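Long-range contacts in cellulase (Uncultured bacterium, PDB 3WX5), which probably hydrolyses internal beta-1,4-glucosidic bonds of cellulose, as an endoglucanase of glycoside hydrolase family 12: residues D16-D24 and Q49-N59; L94-L104 and I210-V219. All blocks are in the same frame, centred on the assembly; numbering follows the deposited sequence.

Interaction 1 (D16-D24 and Q49-N59)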
ATOM      1  N   ASP A  16      15.432   1.903 -22.493  1.00 41.24           N
ATOM      2  CA  ASP A  16      15.465   2.623 -21.178  1.00 41.87           C
ATOM      3  C   ASP A  16      14.401   3.718 -21.058  1.00 39.44           C
ATOM      4  O   ASP A  16      14.452   4.744 -21.755  1.00 39.42           O
ATOM      5  CB  ASP A  16      16.850   3.209 -20.917  1.00 43.52           C
ATOM      6  CG  ASP A  16      17.590   2.471 -19.820  1.00 48.84           C
ATOM      7  OD1 ASP A  16      17.311   1.270 -19.616  1.00 54.71           O
ATOM      8  OD2 ASP A  16      18.429   3.098 -19.138  1.00 54.95           O
ATOM      9  N   GLU A  17      13.432   3.497 -20.170  1.00 35.34           N
ATOM     10  CA  GLU A  17      12.379   4.480 -19.948  1.00 29.72           C
ATOM     11  C   GLU A  17      12.949   5.721 -19.247  1.00 27.10           C
ATOM     12  O   GLU A  17      13.930   5.617 -18.502  1.00 26.75           O
ATOM     13  CB  GLU A  17      11.218   3.875 -19.142  1.00 29.24           C
ATOM     14  CG  GLU A  17      11.519   3.615 -17.662  1.00 26.11           C
ATOM     15  CD  GLU A  17      10.294   3.105 -16.895  1.00 19.69           C
ATOM     16  OE1 GLU A  17       9.202   3.715 -17.002  1.00 19.27           O
ATOM     17  OE2 GLU A  17      10.412   2.062 -16.231  1.00 19.58           O
ATOM     18  N   PRO A  18      12.342   6.897 -19.495  1.00 25.30           N
ATOM     19  CA  PRO A  18      12.660   8.137 -18.760  1.00 25.75           C
ATOM     20  C   PRO A  18      12.428   7.939 -17.266  1.00 25.96           C
ATOM     21  O   PRO A  18      11.503   7.207 -16.877  1.00 23.69           O
ATOM     22  CB  PRO A  18      11.624   9.140 -19.286  1.00 24.66           C
ATOM     23  CG  PRO A  18      11.088   8.531 -20.538  1.00 29.06           C
ATOM     24  CD  PRO A  18      11.161   7.056 -20.353  1.00 25.03           C
ATOM     25  N   THR A  19      13.259   8.563 -16.439  1.00 24.09           N
ATOM     26  CA  THR A  19      13.120   8.452 -14.997  1.00 24.37           C
ATOM     27  C   THR A  19      13.190   9.849 -14.404  1.00 24.83           C
ATOM     28  O   THR A  19      13.667  10.778 -15.060  1.00 22.73           O
ATOM     29  CB  THR A  19      14.231   7.555 -14.379  1.00 25.38           C
ATOM     30  OG1 THR A  19      15.513   8.138 -14.646  1.00 26.85           O
ATOM     31  CG2 THR A  19      14.206   6.151 -14.977  1.00 21.44           C
ATOM     32  N   ALA A  20      12.653  10.003 -13.194  1.00 23.67           N
ATOM     33  CA  ALA A  20      12.869  11.183 -12.355  1.00 23.19           C
ATOM     34  C   ALA A  20      13.300  10.771 -10.948  1.00 23.78           C
ATOM     35  O   ALA A  20      12.868   9.732 -10.448  1.00 21.73           O
ATOM     36  CB  ALA A  20      11.603  12.022 -12.293  1.00 23.79           C
ATOM     37  N   THR A  21      14.161  11.579 -10.323  1.00 22.07           N
ATOM     38  CA  THR A  21      14.652  11.267  -8.977  1.00 21.22           C
ATOM     39  C   THR A  21      13.995  12.223  -8.012  1.00 21.84           C
ATOM     40  O   THR A  21      14.219  13.431  -8.084  1.00 22.25           O
ATOM     41  CB  THR A  21      16.198  11.402  -8.863  1.00 22.59           C
ATOM     42  OG1 THR A  21      16.827  10.484  -9.771  1.00 22.32           O
ATOM     43  CG2 THR A  21      16.660  11.059  -7.427  1.00 21.09           C
ATOM     44  N   VAL A  22      13.102  11.699  -7.178  1.00 17.96           N
ATOM     45  CA  VAL A  22      12.205  12.542  -6.376  1.00 18.09           C
ATOM     46  C   VAL A  22      12.627  12.436  -4.920  1.00 19.87           C
ATOM     47  O   VAL A  22      12.641  11.322  -4.368  1.00 16.73           O
ATOM     48  CB  VAL A  22      10.737  12.039  -6.497  1.00 17.82           C
ATOM     49  CG1 VAL A  22       9.823  12.720  -5.484  1.00 16.09           C
ATOM     50  CG2 VAL A  22      10.210  12.218  -7.948  1.00 19.09           C
ATOM     51  N   CYS A  23      12.950  13.578  -4.294  1.00 20.08           N
ATOM     52  CA  CYS A  23      13.467  13.591  -2.918  1.00 20.68           C
ATOM     53  C   CYS A  23      12.626  14.411  -1.942  1.00 19.60           C
ATOM     54  O   CYS A  23      12.869  14.367  -0.724  1.00 19.54           O
ATOM     55  CB  CYS A  23      14.931  14.078  -2.858  1.00 21.75           C
ATOM     56  SG  CYS A  23      16.118  13.161  -3.890  1.00 20.53           S
ATOM     57  N   ASP A  24      11.690  15.203  -2.472  1.00 20.55           N
ATOM     58  CA  ASP A  24      10.793  16.018  -1.652  1.00 19.62           C
ATOM     59  C   ASP A  24      10.013  15.087  -0.737  1.00 19.58           C
ATOM     60  O   ASP A  24       9.535  14.051  -1.170  1.00 18.68           O
ATOM     61  CB  ASP A  24       9.805  16.791  -2.558  1.00 21.66           C
ATOM     62  CG  ASP A  24       8.874  17.725  -1.778  1.00 27.67           C
ATOM     63  OD1 ASP A  24       8.732  17.605  -0.538  1.00 35.47           O
ATOM     64  OD2 ASP A  24       8.249  18.595  -2.421  1.00 34.13           O
ATOM     65  N   GLN A  49      15.086  10.921   2.018  1.00 12.12           N
ATOM     66  CA  GLN A  49      14.785   9.775   1.151  1.00 11.48           C
ATOM     67  C   GLN A  49      14.634  10.242  -0.282  1.00 13.21           C
ATOM     68  O   GLN A  49      13.926  11.215  -0.544  1.00 13.30           O
ATOM     69  CB  GLN A  49      13.481   9.108   1.611  1.00 12.31           C
ATOM     70  CG  GLN A  49      13.052   7.918   0.775  1.00 11.06           C
ATOM     71  CD  GLN A  49      11.648   7.454   1.184  1.00 13.60           C
ATOM     72  OE1 GLN A  49      11.442   6.990   2.296  1.00 12.69           O
ATOM     73  NE2 GLN A  49      10.674   7.725   0.338  1.00  9.40           N
ATOM     74  N   CYS A  50      15.229   9.496  -1.206  1.00 12.98           N
ATOM     75  CA  CYS A  50      14.996   9.705  -2.632  1.00 15.52           C
ATOM     76  C   CYS A  50      14.541   8.421  -3.295  1.00 14.61           C
ATOM     77  O   CYS A  50      14.998   7.344  -2.944  1.00 13.56           O
ATOM     78  CB  CYS A  50      16.274  10.178  -3.336  1.00 14.91           C
ATOM     79  SG  CYS A  50      16.913  11.738  -2.642  1.00 19.88           S
ATOM     80  N   ILE A  51      13.646   8.546  -4.272  1.00 12.65           N
ATOM     81  CA  ILE A  51      13.327   7.412  -5.142  1.00 13.15           C
ATOM     82  C   ILE A  51      13.567   7.774  -6.604  1.00 15.94           C
ATOM     83  O   ILE A  51      13.217   8.881  -7.045  1.00 16.45           O
ATOM     84  CB  ILE A  51      11.857   6.933  -4.956  1.00 13.44           C
ATOM     85  CG1 ILE A  51      10.858   8.088  -5.124  1.00 13.18           C
ATOM     86  CG2 ILE A  51      11.707   6.294  -3.552  1.00 13.98           C
ATOM     87  CD1 ILE A  51       9.359   7.668  -4.943  1.00 15.54           C
ATOM     88  N   GLU A  52      14.057   6.805  -7.367  1.00 14.48           N
ATOM     89  CA  GLU A  52      14.194   6.972  -8.802  1.00 15.48           C
ATOM     90  C   GLU A  52      13.034   6.269  -9.496  1.00 16.87           C
ATOM     91  O   GLU A  52      12.836   5.066  -9.308  1.00 16.14           O
ATOM     92  CB  GLU A  52      15.540   6.404  -9.267  1.00 16.15           C
ATOM     93  CG  GLU A  52      15.721   6.417 -10.778  1.00 21.22           C
ATOM     94  CD  GLU A  52      17.103   5.907 -11.186  1.00 32.76           C
ATOM     95  OE1 GLU A  52      18.052   6.703 -11.118  1.00 33.09           O
ATOM     96  OE2 GLU A  52      17.267   4.687 -11.430  1.00 39.96           O
ATOM     97  N   ILE A  53      12.220   7.049 -10.208  1.00 15.82           N
ATOM     98  CA  ILE A  53      10.912   6.595 -10.722  1.00 16.45           C
ATOM     99  C   ILE A  53      10.908   6.476 -12.245  1.00 16.82           C
ATOM    100  O   ILE A  53      11.138   7.466 -12.962  1.00 17.31           O
ATOM    101  CB  ILE A  53       9.769   7.579 -10.364  1.00 16.22           C
ATOM    102  CG1 ILE A  53       9.797   7.940  -8.879  1.00 15.36           C
ATOM    103  CG2 ILE A  53       8.400   6.946 -10.689  1.00 15.91           C
ATOM    104  CD1 ILE A  53       8.820   9.039  -8.519  1.00 17.13           C
ATOM    105  N   GLY A  54      10.527   5.304 -12.734  1.00 14.90           N
ATOM    106  CA  GLY A  54      10.325   5.098 -14.167  1.00 17.02           C
ATOM    107  C   GLY A  54       8.988   5.699 -14.563  1.00 16.39           C
ATOM    108  O   GLY A  54       7.948   5.331 -14.025  1.00 16.21           O
ATOM    109  N   LEU A  55       9.011   6.697 -15.438  1.00 18.11           N
ATOM    110  CA  LEU A  55       7.782   7.427 -15.751  1.00 17.59           C
ATOM    111  C   LEU A  55       6.741   6.636 -16.557  1.00 17.45           C
ATOM    112  O   LEU A  55       5.557   6.973 -16.534  1.00 19.92           O
ATOM    113  CB  LEU A  55       8.104   8.762 -16.441  1.00 17.97           C
ATOM    114  CG  LEU A  55       8.903   9.726 -15.569  1.00 19.70           C
ATOM    115  CD1 LEU A  55       9.311  10.992 -16.347  1.00 22.67           C
ATOM    116  CD2 LEU A  55       8.169  10.055 -14.272  1.00 17.73           C
ATOM    117  N   GLU A  56       7.174   5.597 -17.268  1.00 17.24           N
ATOM    118  CA  GLU A  56       6.247   4.788 -18.060  1.00 19.23           C
ATOM    119  C   GLU A  56       5.651   3.634 -17.248  1.00 19.96           C
ATOM    120  O   GLU A  56       4.465   3.360 -17.351  1.00 22.10           O
ATOM    121  CB  GLU A  56       6.943   4.268 -19.327  1.00 19.02           C
ATOM    122  CG  GLU A  56       7.163   5.379 -20.377  1.00 25.24           C
ATOM    123  CD  GLU A  56       8.192   5.008 -21.457  1.00 33.04           C
ATOM    124  OE1 GLU A  56       8.575   3.821 -21.550  1.00 34.08           O
ATOM    125  OE2 GLU A  56       8.566   5.898 -22.253  1.00 34.03           O
ATOM    126  N   THR A  57       6.499   2.930 -16.500  1.00 19.26           N
ATOM    127  CA  THR A  57       6.074   1.747 -15.756  1.00 18.59           C
ATOM    128  C   THR A  57       5.611   2.095 -14.344  1.00 19.15           C
ATOM    129  O   THR A  57       4.916   1.304 -13.696  1.00 20.69           O
ATOM    130  CB  THR A  57       7.218   0.748 -15.637  1.00 20.35           C
ATOM    131  OG1 THR A  57       8.295   1.350 -14.904  1.00 21.22           O
ATOM    132  CG2 THR A  57       7.706   0.312 -17.028  1.00 17.59           C
ATOM    133  N   GLY A  58       6.102   3.214 -13.821  1.00 17.62           N
ATOM    134  CA  GLY A  58       5.957   3.507 -12.406  1.00 15.08           C
ATOM    135  C   GLY A  58       6.863   2.696 -11.502  1.00 15.07           C
ATOM    136  O   GLY A  58       6.827   2.880 -10.279  1.00 16.16           O
ATOM    137  N   ASN A  59       7.764   1.897 -12.080  1.00 14.24           N
ATOM    138  CA  ASN A  59       8.762   1.181 -11.261  1.00 14.09           C
ATOM    139  C   ASN A  59       9.562   2.231 -10.473  1.00 15.17           C
ATOM    140  O   ASN A  59       9.816   3.322 -10.988  1.00 15.06           O
ATOM    141  CB  ASN A  59       9.756   0.384 -12.122  1.00 15.79           C
ATOM    142  CG  ASN A  59       9.112  -0.753 -12.890  1.00 16.23           C
ATOM    143  OD1 ASN A  59       7.940  -1.087 -12.699  1.00 13.24           O
ATOM    144  ND2 ASN A  59       9.896  -1.361 -13.780  1.00 16.51           N
TER
HETATM  145  O   HOH W   1      14.014  13.605   1.556  1.00 26.58           O
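Glu17 OE1 is gripped by two backbone amides of the turn that follows strand 49-54. Thr57 N reaches its syn lone pair at 2.9 Å, while Glu56 N, 2.8 Å from Glu17 OE1, comes in nearly along the C-O axis and bends more, with 135° at the hydrogen. The other carboxylate oxygen, Glu17 OE2, takes the hydroxyl of Thr57 OG1 at 2.6 Å, again on the syn side. With CG placed between the backbone N and the carbonyl carbon, chi1 (72°) helps carry the carboxylate from the loop before strand 19-22 into this turn. Thr57 suits its place because OG1 also accepts from Asn59 N, an ST turn that fixes the hydroxyl. Replacing Glu17 with alanine removes both oxygens, which would probably leave the amides of Glu56 and Thr57 without the OE1 they share and the Thr57 hydroxyl without OE2.

Beyond the carboxylate, strands 19-22 and 49-54 pair antiparallel, Ala20 with Ile53 and Val22 with Ile51 exchanging backbone bonds. Ala20, Val22, Ile51 and Ile53 share the face turned toward strands 28-31 and 36-39 of the other sheet, where Val22 CG2 packs 3.5 Å from Ile53 CD1; Thr19, Thr21 and Glu52 occupy the more exposed face. At the far end the disulfide Cys23-Cys50 (SG-SG 2.1 Å) ties the residue just after strand 19-22 to strand 49-54, and a water links Cys23 O to Gln49 N. This edge strand is thus held covalently at one end and by a carboxylate at the other, whose three donors probably ease its charge and offset the nearby Glu56 carboxylate.

Interaction 2 (L94-L104 and I210-V219)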
ATOM      1  N   LEU A  94     -12.366   4.704  -9.013  1.00 16.47           N
ATOM      2  CA  LEU A  94     -12.594   4.917  -7.582  1.00 15.31           C
ATOM      3  C   LEU A  94     -12.899   6.392  -7.294  1.00 17.52           C
ATOM      4  O   LEU A  94     -12.527   7.260  -8.084  1.00 16.17           O
ATOM      5  CB  LEU A  94     -11.384   4.439  -6.762  1.00 16.76           C
ATOM      6  CG  LEU A  94     -10.928   2.990  -6.989  1.00 14.57           C
ATOM      7  CD1 LEU A  94      -9.529   2.792  -6.343  1.00 13.48           C
ATOM      8  CD2 LEU A  94     -11.933   1.999  -6.396  1.00 13.21           C
ATOM      9  N   PRO A  95     -13.547   6.685  -6.153  1.00 16.48           N
ATOM     10  CA  PRO A  95     -13.921   5.700  -5.148  1.00 16.63           C
ATOM     11  C   PRO A  95     -15.166   4.902  -5.560  1.00 18.61           C
ATOM     12  O   PRO A  95     -15.965   5.349  -6.391  1.00 17.30           O
ATOM     13  CB  PRO A  95     -14.198   6.549  -3.899  1.00 16.62           C
ATOM     14  CG  PRO A  95     -14.597   7.868  -4.422  1.00 21.82           C
ATOM     15  CD  PRO A  95     -13.761   8.067  -5.673  1.00 18.76           C
ATOM     16  N   LEU A  96     -15.278   3.694  -5.026  1.00 15.58           N
ATOM     17  CA  LEU A  96     -16.357   2.779  -5.363  1.00 14.52           C
ATOM     18  C   LEU A  96     -16.729   2.061  -4.083  1.00 13.97           C
ATOM     19  O   LEU A  96     -15.844   1.639  -3.321  1.00 12.66           O
ATOM     20  CB  LEU A  96     -15.874   1.760  -6.384  1.00 12.74           C
ATOM     21  CG  LEU A  96     -16.908   0.711  -6.809  1.00 18.81           C
ATOM     22  CD1 LEU A  96     -18.048   1.381  -7.599  1.00 15.59           C
ATOM     23  CD2 LEU A  96     -16.243  -0.368  -7.661  1.00 22.98           C
ATOM     24  N   ARG A  97     -18.028   1.923  -3.831  1.00 12.81           N
ATOM     25  CA  ARG A  97     -18.464   1.313  -2.588  1.00 13.07           C
ATOM     26  C   ARG A  97     -18.005  -0.136  -2.528  1.00 11.66           C
ATOM     27  O   ARG A  97     -18.055  -0.850  -3.531  1.00 11.28           O
ATOM     28  CB  ARG A  97     -19.990   1.379  -2.485  1.00 13.20           C
ATOM     29  CG  ARG A  97     -20.415   2.067  -1.246  1.00 14.37           C
ATOM     30  CD  ARG A  97     -21.865   2.469  -1.263  1.00 17.60           C
ATOM     31  NE  ARG A  97     -22.116   3.359  -0.135  1.00 17.92           N
ATOM     32  CZ  ARG A  97     -23.144   4.185  -0.085  1.00 20.23           C
ATOM     33  NH1 ARG A  97     -24.017   4.173  -1.080  1.00 17.21           N
ATOM     34  NH2 ARG A  97     -23.306   4.995   0.958  1.00 18.80           N
ATOM     35  N   VAL A  98     -17.649  -0.597  -1.337  1.00 10.17           N
ATOM     36  CA  VAL A  98     -17.229  -1.986  -1.193  1.00 11.02           C
ATOM     37  C   VAL A  98     -18.270  -2.975  -1.696  1.00 10.91           C
ATOM     38  O   VAL A  98     -17.942  -3.915  -2.428  1.00 10.89           O
ATOM     39  CB  VAL A  98     -16.822  -2.306   0.248  1.00 12.22           C
ATOM     40  CG1 VAL A  98     -16.701  -3.830   0.468  1.00 10.77           C
ATOM     41  CG2 VAL A  98     -15.530  -1.576   0.595  1.00 10.66           C
ATOM     42  N   GLU A  99     -19.548  -2.702  -1.417  1.00 11.68           N
ATOM     43  CA  GLU A  99     -20.601  -3.646  -1.839  1.00 12.02           C
ATOM     44  C   GLU A  99     -20.787  -3.612  -3.384  1.00 12.12           C
ATOM     45  O   GLU A  99     -21.398  -4.512  -3.964  1.00 12.83           O
ATOM     46  CB  GLU A  99     -21.917  -3.296  -1.124  1.00 11.07           C
ATOM     47  CG  GLU A  99     -22.416  -1.900  -1.477  1.00 12.68           C
ATOM     48  CD  GLU A  99     -23.710  -1.488  -0.750  1.00 18.23           C
ATOM     49  OE1 GLU A  99     -24.437  -2.360  -0.199  1.00 12.69           O
ATOM     50  OE2 GLU A  99     -24.014  -0.278  -0.769  1.00 17.01           O
ATOM     51  N   ALA A 100     -20.251  -2.570  -4.018  1.00 13.73           N
ATOM     52  CA  ALA A 100     -20.373  -2.344  -5.458  1.00 13.38           C
ATOM     53  C   ALA A 100     -19.098  -2.773  -6.224  1.00 13.34           C
ATOM     54  O   ALA A 100     -18.985  -2.576  -7.426  1.00 14.10           O
ATOM     55  CB  ALA A 100     -20.686  -0.885  -5.726  1.00 13.57           C
ATOM     56  N   ILE A 101     -18.153  -3.398  -5.530  1.00 12.29           N
ATOM     57  CA  ILE A 101     -16.989  -3.975  -6.217  1.00 13.21           C
ATOM     58  C   ILE A 101     -17.310  -5.413  -6.640  1.00 13.15           C
ATOM     59  O   ILE A 101     -17.724  -6.208  -5.795  1.00 16.45           O
ATOM     60  CB  ILE A 101     -15.757  -4.016  -5.292  1.00 14.28           C
ATOM     61  CG1 ILE A 101     -15.380  -2.594  -4.831  1.00 14.42           C
ATOM     62  CG2 ILE A 101     -14.573  -4.727  -5.983  1.00 14.38           C
ATOM     63  CD1 ILE A 101     -14.261  -2.579  -3.760  1.00 20.76           C
ATOM     64  N   SER A 102     -17.096  -5.757  -7.913  1.00 13.96           N
ATOM     65  CA  SER A 102     -17.214  -7.171  -8.335  1.00 15.48           C
ATOM     66  C   SER A 102     -15.899  -7.927  -8.226  1.00 14.97           C
ATOM     67  O   SER A 102     -15.861  -9.011  -7.659  1.00 15.33           O
ATOM     68  CB  SER A 102     -17.780  -7.344  -9.748  1.00 16.99           C
ATOM     69  OG  SER A 102     -16.961  -6.699 -10.703  1.00 27.41           O
ATOM     70  N   ARG A 103     -14.823  -7.336  -8.741  1.00 15.03           N
ATOM     71  CA  ARG A 103     -13.499  -7.981  -8.730  1.00 13.73           C
ATOM     72  C   ARG A 103     -12.402  -6.947  -8.501  1.00 13.58           C
ATOM     73  O   ARG A 103     -12.461  -5.835  -9.032  1.00 13.93           O
ATOM     74  CB  ARG A 103     -13.220  -8.699 -10.056  1.00 16.15           C
ATOM     75  CG  ARG A 103     -13.997 -10.012 -10.237  1.00 26.06           C
ATOM     76  CD  ARG A 103     -13.786 -10.613 -11.658  1.00 40.88           C
ATOM     77  NE  ARG A 103     -14.686 -10.023 -12.664  1.00 50.68           N
ATOM     78  CZ  ARG A 103     -14.686 -10.315 -13.969  1.00 55.48           C
ATOM     79  NH1 ARG A 103     -13.815 -11.185 -14.468  1.00 57.52           N
ATOM     80  NH2 ARG A 103     -15.549  -9.716 -14.787  1.00 54.19           N
ATOM     81  N   LEU A 104     -11.308  -7.398  -7.901  1.00 11.27           N
ATOM     82  CA  LEU A 104     -10.155  -6.534  -7.722  1.00 10.28           C
ATOM     83  C   LEU A 104      -8.901  -7.360  -7.586  1.00 10.71           C
ATOM     84  O   LEU A 104      -8.779  -8.166  -6.665  1.00 11.89           O
ATOM     85  CB  LEU A 104     -10.344  -5.662  -6.487  1.00  9.56           C
ATOM     86  CG  LEU A 104      -9.174  -4.707  -6.228  1.00 11.58           C
ATOM     87  CD1 LEU A 104      -8.973  -3.709  -7.420  1.00  9.70           C
ATOM     88  CD2 LEU A 104      -9.382  -3.945  -4.878  1.00 12.64           C
ATOM     89  N   ILE A 210     -14.613  -3.703   8.195  1.00 10.63           N
ATOM     90  CA  ILE A 210     -14.918  -2.760   7.123  1.00 11.36           C
ATOM     91  C   ILE A 210     -16.421  -2.820   6.888  1.00 14.35           C
ATOM     92  O   ILE A 210     -16.997  -3.901   6.780  1.00 14.74           O
ATOM     93  CB  ILE A 210     -14.155  -3.114   5.826  1.00 12.54           C
ATOM     94  CG1 ILE A 210     -12.645  -2.836   6.002  1.00 10.14           C
ATOM     95  CG2 ILE A 210     -14.685  -2.280   4.650  1.00 12.93           C
ATOM     96  CD1 ILE A 210     -11.843  -3.142   4.821  1.00 10.19           C
ATOM     97  N   SER A 211     -17.073  -1.672   6.847  1.00 14.27           N
ATOM     98  CA  SER A 211     -18.475  -1.656   6.431  1.00 16.32           C
ATOM     99  C   SER A 211     -18.598  -1.744   4.916  1.00 14.41           C
ATOM    100  O   SER A 211     -17.966  -0.974   4.192  1.00 14.43           O
ATOM    101  CB  SER A 211     -19.192  -0.395   6.922  1.00 16.71           C
ATOM    102  OG  SER A 211     -20.458  -0.257   6.274  1.00 20.71           O
ATOM    103  N   PRO A 212     -19.484  -2.633   4.425  1.00 13.85           N
ATOM    104  CA  PRO A 212     -19.614  -2.769   2.970  1.00 13.82           C
ATOM    105  C   PRO A 212     -20.205  -1.519   2.305  1.00 13.95           C
ATOM    106  O   PRO A 212     -20.145  -1.387   1.079  1.00 13.91           O
ATOM    107  CB  PRO A 212     -20.513  -4.009   2.802  1.00 16.29           C
ATOM    108  CG  PRO A 212     -21.304  -4.087   4.062  1.00 16.27           C
ATOM    109  CD  PRO A 212     -20.429  -3.487   5.165  1.00 14.40           C
ATOM    110  N   THR A 213     -20.694  -0.560   3.097  1.00 12.58           N
ATOM    111  CA  THR A 213     -21.161   0.703   2.508  1.00 12.32           C
ATOM    112  C   THR A 213     -20.066   1.789   2.506  1.00 12.61           C
ATOM    113  O   THR A 213     -20.244   2.847   1.920  1.00 13.17           O
ATOM    114  CB  THR A 213     -22.411   1.278   3.205  1.00 14.12           C
ATOM    115  OG1 THR A 213     -22.119   1.526   4.580  1.00 19.54           O
ATOM    116  CG2 THR A 213     -23.598   0.314   3.097  1.00 15.18           C
ATOM    117  N   TRP A 214     -18.883   1.452   3.015  1.00 12.42           N
ATOM    118  CA  TRP A 214     -17.743   2.368   2.885  1.00 13.76           C
ATOM    119  C   TRP A 214     -17.195   2.299   1.456  1.00 14.41           C
ATOM    120  O   TRP A 214     -17.362   1.285   0.787  1.00 13.90           O
ATOM    121  CB  TRP A 214     -16.646   2.011   3.889  1.00 13.36           C
ATOM    122  CG  TRP A 214     -17.014   2.333   5.320  1.00 11.38           C
ATOM    123  CD1 TRP A 214     -18.116   3.022   5.756  1.00 12.57           C
ATOM    124  CD2 TRP A 214     -16.314   1.904   6.501  1.00 12.40           C
ATOM    125  NE1 TRP A 214     -18.119   3.075   7.145  1.00 10.66           N
ATOM    126  CE2 TRP A 214     -17.027   2.397   7.618  1.00 13.47           C
ATOM    127  CE3 TRP A 214     -15.141   1.166   6.718  1.00 15.28           C
ATOM    128  CZ2 TRP A 214     -16.611   2.170   8.937  1.00 13.46           C
ATOM    129  CZ3 TRP A 214     -14.721   0.955   8.012  1.00 10.88           C
ATOM    130  CH2 TRP A 214     -15.434   1.480   9.107  1.00  8.56           C
ATOM    131  N   TYR A 215     -16.570   3.382   0.996  1.00 11.37           N
ATOM    132  CA  TYR A 215     -15.903   3.411  -0.301  1.00 12.57           C
ATOM    133  C   TYR A 215     -14.453   2.974  -0.172  1.00 11.99           C
ATOM    134  O   TYR A 215     -13.762   3.450   0.708  1.00 12.82           O
ATOM    135  CB  TYR A 215     -15.893   4.836  -0.813  1.00 11.99           C
ATOM    136  CG  TYR A 215     -17.284   5.289  -1.123  1.00 13.54           C
ATOM    137  CD1 TYR A 215     -17.887   4.944  -2.341  1.00 17.39           C
ATOM    138  CD2 TYR A 215     -18.045   5.939  -0.169  1.00 19.52           C
ATOM    139  CE1 TYR A 215     -19.199   5.316  -2.621  1.00 18.75           C
ATOM    140  CE2 TYR A 215     -19.363   6.302  -0.432  1.00 18.16           C
ATOM    141  CZ  TYR A 215     -19.929   5.980  -1.657  1.00 19.61           C
ATOM    142  OH  TYR A 215     -21.225   6.330  -1.919  1.00 18.46           O
ATOM    143  N   LEU A 216     -13.998   2.169  -1.131  1.00 11.03           N
ATOM    144  CA  LEU A 216     -12.578   2.015  -1.440  1.00 10.98           C
ATOM    145  C   LEU A 216     -12.090   3.236  -2.195  1.00 13.25           C
ATOM    146  O   LEU A 216     -12.649   3.576  -3.246  1.00 13.04           O
ATOM    147  CB  LEU A 216     -12.367   0.757  -2.282  1.00 10.84           C
ATOM    148  CG  LEU A 216     -10.948   0.533  -2.826  1.00 11.87           C
ATOM    149  CD1 LEU A 216      -9.919   0.439  -1.668  1.00  8.35           C
ATOM    150  CD2 LEU A 216     -10.927  -0.739  -3.717  1.00 10.14           C
ATOM    151  N   HIS A 217     -11.092   3.932  -1.642  1.00 10.41           N
ATOM    152  CA  HIS A 217     -10.558   5.139  -2.300  1.00 11.85           C
ATOM    153  C   HIS A 217      -9.295   4.908  -3.096  1.00 12.18           C
ATOM    154  O   HIS A 217      -9.072   5.560  -4.119  1.00 13.29           O
ATOM    155  CB  HIS A 217     -10.275   6.214  -1.243  1.00 11.02           C
ATOM    156  CG  HIS A 217     -11.519   6.819  -0.687  1.00 11.73           C
ATOM    157  ND1 HIS A 217     -12.217   7.807  -1.358  1.00 14.29           N
ATOM    158  CD2 HIS A 217     -12.272   6.485   0.387  1.00 15.39           C
ATOM    159  CE1 HIS A 217     -13.268   8.150  -0.639  1.00 17.39           C
ATOM    160  NE2 HIS A 217     -13.338   7.351   0.415  1.00 15.96           N
ATOM    161  N   ALA A 218      -8.433   4.015  -2.603  1.00 10.38           N
ATOM    162  CA  ALA A 218      -7.093   3.904  -3.170  1.00 10.02           C
ATOM    163  C   ALA A 218      -6.555   2.517  -2.965  1.00 12.00           C
ATOM    164  O   ALA A 218      -6.710   1.963  -1.890  1.00 13.09           O
ATOM    165  CB  ALA A 218      -6.146   4.913  -2.479  1.00  9.63           C
ATOM    166  N   VAL A 219      -5.854   2.004  -3.975  1.00 11.18           N
ATOM    167  CA  VAL A 219      -5.131   0.748  -3.849  1.00 11.62           C
ATOM    168  C   VAL A 219      -3.659   1.097  -4.086  1.00 12.56           C
ATOM    169  O   VAL A 219      -3.284   1.493  -5.217  1.00 13.04           O
ATOM    170  CB  VAL A 219      -5.590  -0.260  -4.942  1.00 11.60           C
ATOM    171  CG1 VAL A 219      -4.791  -1.584  -4.837  1.00 10.90           C
ATOM    172  CG2 VAL A 219      -7.091  -0.538  -4.784  1.00 12.48           C
TER
HETATM  173  O   HOH W   2     -20.938   5.519   2.804  1.00 22.09           O
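Arg97 chi1 (-124°), away from any staggered position, and Tyr215 chi1 (-67°), which sets CG anti to the carbonyl carbon, put Arg97 CG over the Tyr215 ring face, a CH-pi contact 4.0 Å from the centroid; the arginine chain then runs extended to NE. This lies at a short antiparallel pairing, strand 96-97 against 215-219, in the beta-jelly-roll of family 12. Farther out, the guanidinium is turned only 17° from the ring plane, and Tyr215 OH sits over its centre. Arginine suits this partly exposed position: its CG covers the ring face while Arg97 NE donates in the guanidinium plane to Thr213 O at 2.8 Å.

Leu96 and Leu216 exchange backbone bonds. The chain then turns through a 3-10 segment, where Val98 N donates to Trp214 O and Glu99 N to Pro212 O, both carbonyls belonging to the type I beta turn from Ser211 to Trp214. On the inner side Leu216 is the apolar centre: Leu216 CD2 meets Leu104 CD2 tip to tip at 3.7 Å and Ile101 CD1 at 3.8 Å, Leu94 crosses it obliquely, and it also touches Leu124 and Phe126 of strand 117-127. A water accepts from Arg97 NH2 at 3.0 Å and donates to Thr213 O.

Overall arrangement
From the N terminus, interaction 1 comes first: strand 19-22 meets 49-54, closing a loop that holds strands 28-31 and 36-39 of the other sheet. Interaction 2 opens only afterwards, when 94-104 leaves one sheet for the other, and closes with 210-219 after more than a hundred residues that include the helix 197-206. The two are therefore in series, neither nested nor crossed. Their centres lie about 29 Å apart and they do not touch, yet both reach the six-stranded antiparallel sheet: interaction 1 lies at one edge, where 19-22 is the outermost strand, while strand 101-111 lies next to the other edge strand, 191-196. There interaction 2 joins that sheet to the larger mixed one through 215-225.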